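Local coordinates for putative cytochrome P450 120 (Synechocystis sp., PDB 2VE3), which binds heme and retinoic acid and probably acts as a monooxygenase of the cytochrome P450 family, at residues L289-L293 against T406-Q410. Residues are numbered along the deposited sequence; the frame is centred on the assembly and turned at random.
Sequences LSQEL and TRLIQ
Arg407 reaches across to the backbone of the 289-293 loop, where its NH2 donates to Gln291 O at 2.7 Å, with that oxygen almost exactly in the guanidinium plane. A weak, bent bond (132°) runs from Arg407 NH1 to Ser290 O, the preceding carbonyl. Within the helix, Gln410 OE1 accepts from Arg407 NH1 at 2.6 Å, and Asp125 adds a salt bridge to NH2; together these bonds probably hold the guanidinium against rotation. In P450 terms this helix, 394-411, follows the loop of Cys391, the probable axial heme ligand, and is the L helix; here its C-terminal part, far from the heme, meets the loop between helices 274-285 and 295-298. Leu293 CD1 sits 3.5 Å above the centre of one guanidinium face; Gln291 NE2 lies over the other, nearer the rim. Cutting Arg407 back to an alanine is likely to leave both loop carbonyls without this donor, Asp125 without this charged mate and the Gln410 amide free to turn. Farther out, Leu289, with CG anti to its carbonyl carbon (chi1 -62°), brings CD1 to 3.6 Å from Gln410 OE1. Thr406 CG2 touches both leucines, lying 3.8 Å from Leu293 CD1, while its OG1 bonds back to Lys402 O.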
loop_
_atom_site.group_PDB
_atom_site.type_symbol
_atom_site.label_atom_id
_atom_site.label_comp_id
_atom_site.label_asym_id
_atom_site.label_seq_id
_atom_site.Cartn_x
_atom_site.Cartn_y
_atom_site.Cartn_z
ATOM N N LEU A 289 24.521 7.316 -15.221
ATOM C CA LEU A 289 23.495 6.498 -15.866
ATOM C C LEU A 289 23.705 6.537 -17.378
ATOM O O LEU A 289 24.534 7.307 -17.888
ATOM C CB LEU A 289 22.086 7.005 -15.522
ATOM C CG LEU A 289 21.618 6.989 -14.060
ATOM C CD1 LEU A 289 20.460 7.940 -13.847
ATOM C CD2 LEU A 289 21.239 5.587 -13.622
ATOM N N SER A 290 22.965 5.690 -18.087
ATOM C CA SER A 290 22.858 5.743 -19.543
ATOM C C SER A 290 21.516 5.090 -19.805
ATOM O O SER A 290 20.465 5.635 -19.439
ATOM C CB SER A 290 23.987 4.951 -20.212
ATOM O OG SER A 290 25.263 5.387 -19.776
ATOM N N GLN A 291 21.552 3.918 -20.427
ATOM C CA GLN A 291 20.538 2.915 -20.143
ATOM C C GLN A 291 21.097 1.988 -19.065
ATOM O O GLN A 291 20.341 1.353 -18.326
ATOM C CB GLN A 291 20.092 2.166 -21.402
ATOM C CG GLN A 291 18.669 2.527 -21.841
ATOM C CD GLN A 291 18.439 4.032 -21.973
ATOM O OE1 GLN A 291 18.801 4.642 -22.980
ATOM N NE2 GLN A 291 17.823 4.630 -20.958
ATOM N N GLU A 292 22.428 1.949 -18.977
ATOM C CA GLU A 292 23.142 1.218 -17.931
ATOM C C GLU A 292 22.701 1.669 -16.536
ATOM O O GLU A 292 23.106 2.733 -16.050
ATOM C CB GLU A 292 24.651 1.387 -18.100
ATOM N N LEU A 293 21.853 0.846 -15.917
ATOM C CA LEU A 293 21.352 1.077 -14.563
ATOM C C LEU A 293 21.205 -0.267 -13.837
ATOM O O LEU A 293 20.358 -1.089 -14.207
ATOM C CB LEU A 293 20.008 1.823 -14.610
ATOM C CG LEU A 293 19.385 2.369 -13.314
ATOM C CD1 LEU A 293 18.198 3.274 -13.617
ATOM C CD2 LEU A 293 18.972 1.262 -12.351
ATOM N N THR A 406 13.939 7.540 -10.659
ATOM C CA THR A 406 15.214 7.709 -11.339
ATOM C C THR A 406 15.036 7.906 -12.838
ATOM O O THR A 406 15.509 8.884 -13.395
ATOM C CB THR A 406 16.189 6.529 -11.024
ATOM O OG1 THR A 406 16.574 6.576 -9.645
ATOM C CG2 THR A 406 17.446 6.595 -11.892
ATOM N N ARG A 407 14.341 6.983 -13.488
ATOM C CA ARG A 407 14.108 7.090 -14.934
ATOM C C ARG A 407 13.281 8.296 -15.355
ATOM O O ARG A 407 13.497 8.849 -16.437
ATOM C CB ARG A 407 13.483 5.816 -15.482
ATOM C CG ARG A 407 14.406 4.627 -15.464
ATOM C CD ARG A 407 15.677 4.890 -16.241
ATOM N NE ARG A 407 16.310 3.633 -16.614
ATOM C CZ ARG A 407 17.544 3.504 -17.090
ATOM N NH1 ARG A 407 18.322 4.571 -17.238
ATOM N NH2 ARG A 407 18.002 2.289 -17.396
ATOM N N LEU A 408 12.330 8.697 -14.512
ATOM C CA LEU A 408 11.481 9.838 -14.818
ATOM C C LEU A 408 12.261 11.148 -14.729
ATOM O O LEU A 408 12.170 11.988 -15.623
ATOM C CB LEU A 408 10.252 9.879 -13.904
ATOM C CG LEU A 408 9.350 11.120 -14.038
ATOM C CD1 LEU A 408 8.721 11.240 -15.418
ATOM C CD2 LEU A 408 8.283 11.159 -12.941
ATOM N N ILE A 409 13.030 11.315 -13.658
ATOM C CA ILE A 409 13.790 12.548 -13.469
ATOM C C ILE A 409 14.973 12.680 -14.447
ATOM O O ILE A 409 15.266 13.775 -14.925
ATOM C CB ILE A 409 14.177 12.767 -11.977
ATOM C CG1 ILE A 409 12.929 13.198 -11.200
ATOM C CG2 ILE A 409 15.283 13.832 -11.836
ATOM C CD1 ILE A 409 13.108 13.349 -9.703
ATOM N N GLN A 410 15.641 11.569 -14.760
ATOM C CA GLN A 410 16.761 11.622 -15.717
ATOM C C GLN A 410 16.331 12.033 -17.132
ATOM O O GLN A 410 17.087 12.698 -17.850
ATOM C CB GLN A 410 17.591 10.325 -15.714
ATOM C CG GLN A 410 17.020 9.174 -16.520
ATOM C CD GLN A 410 18.028 8.064 -16.782
ATOM O OE1 GLN A 410 17.919 6.973 -16.224
ATOM N NE2 GLN A 410 19.010 8.333 -17.640
#